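Local coordinates for 7beta-hydroxysteroid dehydrogenase (Collinsella aerofaciens, PDB 5FYD), which reduces the 7-oxo group of 7-oxolithocholate to ursodeoxycholate with NADPH, as a homodimeric short-chain dehydrogenase/reductase, at residues 18-23 and 184-189; 24-29 and 213-218. All blocks are in the same frame, centred on the assembly; numbering follows the deposited sequence.

How the interactions relate
From the N terminus the chain runs through strand 10-14 into the nucleotide-binding turn and helix 19-30, whose first turn enters interaction 1 and whose following turns enter interaction 2. After four further strands of the parallel sheet, strand 179-186 and the loop behind it return to 18-23, closing a loop of 160 residues. The chain then passes helices 192-195 and 202-208, and helix 214-224 meets 24-29, closing a second loop of 183 residues. The segments alternate, so the two loops cross instead of nesting. Interactions 1 and 2 touch directly, A23 CB lying 3.9 Å from V218 CG2, and together they tie helix 19-30 to strand 179-186 and helix 214-224.

Interaction 1. Residues 18-23 and 184-189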
ATOM      1  N   GLU A  18      -7.574  10.629  -2.427  1.00 35.11           N
ATOM      2  CA  GLU A  18      -6.758  10.048  -1.356  1.00 38.92           C
ATOM      3  C   GLU A  18      -6.580  11.058  -0.208  1.00 33.18           C
ATOM      4  O   GLU A  18      -6.788  12.249  -0.389  1.00 33.32           O
ATOM      5  CB  GLU A  18      -5.400   9.508  -1.866  1.00 42.57           C
ATOM      6  CG  GLU A  18      -4.615  10.340  -2.882  1.00 45.67           C
ATOM      7  CD  GLU A  18      -4.622  11.820  -2.587  1.00 47.95           C
ATOM      8  OE1 GLU A  18      -5.628  12.466  -2.944  1.00 52.38           O
ATOM      9  OE2 GLU A  18      -3.655  12.333  -1.980  1.00 49.56           O
ATOM     10  N   GLY A  19      -6.231  10.530   0.963  1.00 28.92           N
ATOM     11  CA  GLY A  19      -5.782  11.265   2.128  1.00 25.58           C
ATOM     12  C   GLY A  19      -5.490  12.748   2.036  1.00 22.16           C
ATOM     13  O   GLY A  19      -6.326  13.552   2.445  1.00 19.26           O
ATOM     14  N   VAL A  20      -4.298  13.117   1.549  1.00 20.68           N
ATOM     15  CA  VAL A  20      -3.886  14.527   1.542  1.00 18.02           C
ATOM     16  C   VAL A  20      -4.781  15.370   0.620  1.00 16.07           C
ATOM     17  O   VAL A  20      -5.163  16.481   0.967  1.00 14.79           O
ATOM     18  CB  VAL A  20      -2.371  14.668   1.234  1.00 19.56           C
ATOM     19  CG1 VAL A  20      -1.974  16.086   0.892  1.00 19.07           C
ATOM     20  CG2 VAL A  20      -1.562  14.176   2.441  1.00 19.98           C
ATOM     21  N   GLY A  21      -5.142  14.819  -0.538  1.00 14.91           N
ATOM     22  CA  GLY A  21      -6.079  15.475  -1.425  1.00 14.65           C
ATOM     23  C   GLY A  21      -7.402  15.804  -0.780  1.00 14.04           C
ATOM     24  O   GLY A  21      -7.894  16.925  -0.867  1.00 13.01           O
ATOM     25  N   LYS A  22      -7.988  14.790  -0.144  1.00 14.54           N
ATOM     26  CA  LYS A  22      -9.231  14.956   0.549  1.00 15.51           C
ATOM     27  C   LYS A  22      -9.128  16.020   1.637  1.00 14.66           C
ATOM     28  O   LYS A  22     -10.026  16.832   1.820  1.00 13.58           O
ATOM     29  CB  LYS A  22      -9.663  13.624   1.124  1.00 18.40           C
ATOM     30  CG  LYS A  22     -10.961  13.711   1.883  1.00 20.74           C
ATOM     31  CD  LYS A  22     -11.500  12.347   2.241  1.00 23.91           C
ATOM     32  CE  LYS A  22     -12.584  12.533   3.275  1.00 25.55           C
ATOM     33  NZ  LYS A  22     -13.204  11.248   3.660  1.00 29.57           N
ATOM     34  N   ALA A  23      -8.026  16.018   2.363  1.00 13.33           N
ATOM     35  CA  ALA A  23      -7.861  16.994   3.425  1.00 13.00           C
ATOM     36  C   ALA A  23      -7.720  18.418   2.875  1.00 12.76           C
ATOM     37  O   ALA A  23      -8.181  19.368   3.501  1.00 12.48           O
ATOM     38  CB  ALA A  23      -6.685  16.623   4.307  1.00 13.37           C
ATOM     39  N   ILE A 184       5.025  22.077   0.335  1.00 11.68           N
ATOM     40  CA  ILE A 184       5.062  21.324   1.581  1.00 12.66           C
ATOM     41  C   ILE A 184       5.574  19.930   1.236  1.00 12.20           C
ATOM     42  O   ILE A 184       4.998  19.251   0.387  1.00 12.06           O
ATOM     43  CB  ILE A 184       3.710  21.285   2.317  1.00 13.52           C
ATOM     44  CG1 ILE A 184       3.867  20.538   3.656  1.00 15.17           C
ATOM     45  CG2 ILE A 184       2.580  20.655   1.499  1.00 13.34           C
ATOM     46  CD1 ILE A 184       3.782  21.410   4.864  1.00 16.11           C
ATOM     47  N   THR A 185       6.629  19.511   1.923  1.00 11.88           N
ATOM     48  CA  THR A 185       7.286  18.239   1.684  1.00 12.43           C
ATOM     49  C   THR A 185       6.881  17.244   2.778  1.00 12.66           C
ATOM     50  O   THR A 185       7.113  17.490   3.969  1.00 12.22           O
ATOM     51  CB  THR A 185       8.810  18.437   1.637  1.00 13.66           C
ATOM     52  OG1 THR A 185       9.145  19.242   0.488  1.00 13.49           O
ATOM     53  CG2 THR A 185       9.515  17.124   1.553  1.00 13.94           C
ATOM     54  N   LEU A 186       6.267  16.134   2.369  1.00 12.39           N
ATOM     55  CA  LEU A 186       5.686  15.173   3.303  1.00 14.18           C
ATOM     56  C   LEU A 186       6.618  14.006   3.508  1.00 15.64           C
ATOM     57  O   LEU A 186       7.349  13.625   2.609  1.00 17.45           O
ATOM     58  CB  LEU A 186       4.382  14.635   2.758  1.00 14.49           C
ATOM     59  CG  LEU A 186       3.349  15.686   2.344  1.00 14.62           C
ATOM     60  CD1 LEU A 186       2.037  15.003   1.969  1.00 16.19           C
ATOM     61  CD2 LEU A 186       3.166  16.728   3.421  1.00 14.83           C
ATOM     62  N   GLY A 187       6.559  13.423   4.693  1.00 17.01           N
ATOM     63  CA  GLY A 187       7.208  12.169   4.951  1.00 17.74           C
ATOM     64  C   GLY A 187       6.118  11.118   4.960  1.00 19.51           C
ATOM     65  O   GLY A 187       5.124  11.204   4.244  1.00 20.76           O
ATOM     66  N   THR A 188       6.278  10.140   5.821  1.00 20.20           N
ATOM     67  CA  THR A 188       5.293   9.083   5.944  1.00 20.93           C
ATOM     68  C   THR A 188       4.003   9.643   6.545  1.00 21.32           C
ATOM     69  O   THR A 188       4.030  10.322   7.569  1.00 20.73           O
ATOM     70  CB  THR A 188       5.896   7.944   6.766  1.00 21.18           C
ATOM     71  OG1 THR A 188       7.096   7.529   6.100  1.00 21.46           O
ATOM     72  CG2 THR A 188       4.935   6.795   6.909  1.00 21.83           C
ATOM     73  N   THR A 189       2.904   9.409   5.841  1.00 21.06           N
ATOM     74  CA  THR A 189       1.620  10.008   6.135  1.00 23.65           C
ATOM     75  C   THR A 189       0.592   8.886   6.318  1.00 25.09           C
ATOM     76  O   THR A 189       0.614   7.902   5.591  1.00 24.84           O
ATOM     77  CB  THR A 189       1.182  10.921   4.974  1.00 25.42           C
ATOM     78  OG1 THR A 189       2.200  11.915   4.722  1.00 25.63           O
ATOM     79  CG2 THR A 189      -0.134  11.597   5.290  1.00 25.35           C
TER
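V20 and L186 meet tip to tip, with V20 CG2 3.7 Å from L186 CD1. The contact is apolar and small. T189 adds its methyl: CG2 stands 4.1 Å from V20 CG2, and the two side chains cross at about a right angle. One branch of V20 thus serves both partners; CG2 lies anti to the carbonyl carbon (chi1 166° for CG1), which directs it at the strand end and the following loop.

Hydrogen bonds act within each segment, none between them. E18 is the N-cap of helix 19-30: its OE2 accepts from G21 N at 3.2 Å, met on the syn side and 26° out of the carboxylate plane. Within 184-189, T189 OG1 donates to G187 O at 3.0 Å from above the carbonyl plane, a bond that holds the T189 hydroxyl over the G187 carbonyl while CG2 faces V20.

E18, G19, V20 and G21 bind NADP(+) in the glycine-rich turn of this Rossmann fold. V20 also packs on V91 and P214. L186, at the end of strand 179-186, rests on V141 of the adjacent strand 136-143 and on C217 of helix 214-224.

Interaction 2. Residues 24-29 and 213-218; sequences FCEKIA and TPEECV
V218 packs against F24 and K27 where two helices of the Rossmann fold lie on the same side of the parallel sheet: helix 19-30, which follows the first strand, and helix 214-224, which leads toward the last. Their short segments cross at -52°, with the axes 10.0 Å apart. From V218 CB the side chain forks. CG1, anti to the backbone N, goes to the aliphatic base of K27: V218 CG1 lies 3.6 Å from K27 CB and also touches K27 CG. CG2 turns to F24 and sits over one face of the ring in a CH-pi contact, 3.8 Å from the centroid and 12° off the ring normal. V218 thus packs against F24 and K27, three residues apart on the same face of helix 19-30, and its CG1 also brushes F24 CD1. The F24 ring also packs on I13 of strand 10-14, V91 and F222, so it joins the helix pair to the sheet. An alanine in place of F24 would remove the ring, and V218 CG2 would probably lose its aromatic face, with a gap opening between the helices and I13.

K27 slides past V218 in the opposite direction and bends at chi2; beyond the valine its NZ forms a salt bridge with D219, the next residue along helix 214-224. That helix is opened by T213, whose OG1 accepts from E216 N at 3.1 Å as N-cap. At the outer margin the carboxylates of E26 and E215, probably both charged, would repel one another mildly: their planes are 70° apart, and E26 OE1 lies 3.8 Å from E215 OE2.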
ATOM      1  N   PHE A  24      -7.097  18.567   1.694  1.00 12.52           N
ATOM      2  CA  PHE A  24      -7.089  19.885   1.031  1.00 11.99           C
ATOM      3  C   PHE A  24      -8.511  20.355   0.689  1.00 12.13           C
ATOM      4  O   PHE A  24      -8.857  21.524   0.886  1.00 11.83           O
ATOM      5  CB  PHE A  24      -6.205  19.898  -0.232  1.00 12.07           C
ATOM      6  CG  PHE A  24      -4.763  20.264   0.030  1.00 12.05           C
ATOM      7  CD1 PHE A  24      -4.425  21.573   0.361  1.00 12.71           C
ATOM      8  CD2 PHE A  24      -3.755  19.304  -0.015  1.00 12.21           C
ATOM      9  CE1 PHE A  24      -3.121  21.911   0.634  1.00 13.60           C
ATOM     10  CE2 PHE A  24      -2.442  19.636   0.242  1.00 12.88           C
ATOM     11  CZ  PHE A  24      -2.130  20.944   0.561  1.00 13.08           C
ATOM     12  N   CYS A  25      -9.334  19.448   0.167  1.00 12.59           N
ATOM     13  CA  CYS A  25     -10.719  19.795  -0.199  1.00 13.20           C
ATOM     14  C   CYS A  25     -11.473  20.285   1.031  1.00 13.77           C
ATOM     15  O   CYS A  25     -12.135  21.328   1.000  1.00 13.39           O
ATOM     16  CB  CYS A  25     -11.463  18.598  -0.787  1.00 13.16           C
ATOM     17  SG  CYS A  25     -10.861  18.049  -2.411  1.00 14.04           S
ATOM     18  N   GLU A  26     -11.339  19.537   2.120  1.00 14.04           N
ATOM     19  CA  GLU A  26     -12.054  19.882   3.356  1.00 16.30           C
ATOM     20  C   GLU A  26     -11.566  21.206   3.916  1.00 15.74           C
ATOM     21  O   GLU A  26     -12.368  22.027   4.347  1.00 15.00           O
ATOM     22  CB  GLU A  26     -11.935  18.764   4.398  1.00 18.32           C
ATOM     23  CG  GLU A  26     -12.559  17.462   3.949  1.00 21.41           C
ATOM     24  CD  GLU A  26     -12.149  16.259   4.798  1.00 24.97           C
ATOM     25  OE1 GLU A  26     -11.086  16.282   5.450  1.00 30.05           O
ATOM     26  OE2 GLU A  26     -12.887  15.272   4.788  1.00 31.19           O
ATOM     27  N   LYS A  27     -10.248  21.432   3.894  1.00 15.43           N
ATOM     28  CA  LYS A  27      -9.670  22.668   4.441  1.00 15.56           C
ATOM     29  C   LYS A  27     -10.131  23.916   3.660  1.00 14.21           C
ATOM     30  O   LYS A  27     -10.570  24.904   4.267  1.00 13.42           O
ATOM     31  CB  LYS A  27      -8.142  22.592   4.493  1.00 16.75           C
ATOM     32  CG  LYS A  27      -7.455  23.806   5.089  1.00 19.34           C
ATOM     33  CD  LYS A  27      -7.745  24.010   6.570  1.00 21.14           C
ATOM     34  CE  LYS A  27      -6.785  25.029   7.175  1.00 24.14           C
ATOM     35  NZ  LYS A  27      -6.680  24.894   8.654  1.00 25.76           N
ATOM     36  N   ILE A  28     -10.079  23.875   2.326  1.00 13.37           N
ATOM     37  CA  ILE A  28     -10.504  25.038   1.556  1.00 12.66           C
ATOM     38  C   ILE A  28     -12.024  25.268   1.636  1.00 12.96           C
ATOM     39  O   ILE A  28     -12.469  26.405   1.667  1.00 12.65           O
ATOM     40  CB  ILE A  28      -9.963  25.074   0.099  1.00 13.09           C
ATOM     41  CG1 ILE A  28     -10.603  24.006  -0.773  1.00 13.12           C
ATOM     42  CG2 ILE A  28      -8.425  24.988   0.085  1.00 12.93           C
ATOM     43  CD1 ILE A  28     -10.322  24.237  -2.242  1.00 13.71           C
ATOM     44  N   ALA A  29     -12.796  24.186   1.725  1.00 12.55           N
ATOM     45  CA  ALA A  29     -14.234  24.297   1.914  1.00 12.27           C
ATOM     46  C   ALA A  29     -14.553  24.926   3.266  1.00 12.38           C
ATOM     47  O   ALA A  29     -15.396  25.822   3.340  1.00 13.28           O
ATOM     48  CB  ALA A  29     -14.883  22.946   1.778  1.00 12.49           C
ATOM     49  N   THR A 213      -0.921  12.800  10.207  1.00 19.93           N
ATOM     50  CA  THR A 213      -2.213  12.700   9.532  1.00 19.67           C
ATOM     51  C   THR A 213      -2.272  13.679   8.365  1.00 17.61           C
ATOM     52  O   THR A 213      -1.600  14.722   8.387  1.00 16.67           O
ATOM     53  CB  THR A 213      -3.398  12.981  10.449  1.00 21.04           C
ATOM     54  OG1 THR A 213      -3.450  14.376  10.787  1.00 19.97           O
ATOM     55  CG2 THR A 213      -3.334  12.095  11.715  1.00 21.90           C
ATOM     56  N   PRO A 214      -3.067  13.356   7.343  1.00 17.57           N
ATOM     57  CA  PRO A 214      -3.220  14.306   6.236  1.00 16.97           C
ATOM     58  C   PRO A 214      -3.655  15.695   6.716  1.00 17.17           C
ATOM     59  O   PRO A 214      -3.154  16.719   6.227  1.00 16.21           O
ATOM     60  CB  PRO A 214      -4.305  13.663   5.372  1.00 17.41           C
ATOM     61  CG  PRO A 214      -4.231  12.195   5.675  1.00 18.18           C
ATOM     62  CD  PRO A 214      -3.774  12.084   7.099  1.00 18.28           C
ATOM     63  N   GLU A 215      -4.572  15.734   7.682  1.00 18.55           N
ATOM     64  CA  GLU A 215      -5.059  17.004   8.212  1.00 20.10           C
ATOM     65  C   GLU A 215      -3.978  17.859   8.845  1.00 19.51           C
ATOM     66  O   GLU A 215      -3.993  19.071   8.659  1.00 18.06           O
ATOM     67  CB  GLU A 215      -6.197  16.793   9.208  1.00 24.74           C
ATOM     68  CG  GLU A 215      -7.501  16.520   8.494  1.00 30.20           C
ATOM     69  CD  GLU A 215      -8.660  16.222   9.422  1.00 35.01           C
ATOM     70  OE1 GLU A 215      -8.612  16.599  10.621  1.00 40.32           O
ATOM     71  OE2 GLU A 215      -9.630  15.613   8.927  1.00 39.82           O
ATOM     72  N   GLU A 216      -3.061  17.255   9.599  1.00 19.12           N
ATOM     73  CA  GLU A 216      -1.994  18.019  10.247  0.50 19.95           C
ATOM     74  C   GLU A 216      -1.008  18.574   9.219  1.00 18.52           C
ATOM     75  O   GLU A 216      -0.496  19.687   9.380  1.00 18.44           O
ATOM     76  CB  GLU A 216      -1.305  17.177  11.330  0.50 21.38           C
ATOM     77  CG  GLU A 216      -2.133  17.153  12.608  0.50 22.58           C
ATOM     78  CD  GLU A 216      -2.270  15.774  13.199  0.50 23.82           C
ATOM     79  OE1 GLU A 216      -1.322  14.972  13.049  0.50 24.13           O
ATOM     80  OE2 GLU A 216      -3.341  15.498  13.792  0.50 24.27           O
ATOM     81  N   CYS A 217      -0.772  17.817   8.141  1.00 16.84           N
ATOM     82  CA  CYS A 217       0.059  18.303   7.032  1.00 16.62           C
ATOM     83  C   CYS A 217      -0.564  19.526   6.364  1.00 15.97           C
ATOM     84  O   CYS A 217       0.106  20.541   6.150  1.00 14.79           O
ATOM     85  CB  CYS A 217       0.239  17.250   5.959  1.00 16.81           C
ATOM     86  SG  CYS A 217       1.142  15.805   6.564  1.00 19.40           S
ATOM     87  N   VAL A 218      -1.848  19.412   6.028  1.00 14.65           N
ATOM     88  CA  VAL A 218      -2.567  20.535   5.426  1.00 14.81           C
ATOM     89  C   VAL A 218      -2.682  21.736   6.363  1.00 14.80           C
ATOM     90  O   VAL A 218      -2.530  22.880   5.933  1.00 13.66           O
ATOM     91  CB  VAL A 218      -3.932  20.074   4.889  1.00 15.20           C
ATOM     92  CG1 VAL A 218      -4.772  21.246   4.434  1.00 15.72           C
ATOM     93  CG2 VAL A 218      -3.713  19.110   3.726  1.00 15.15           C
TER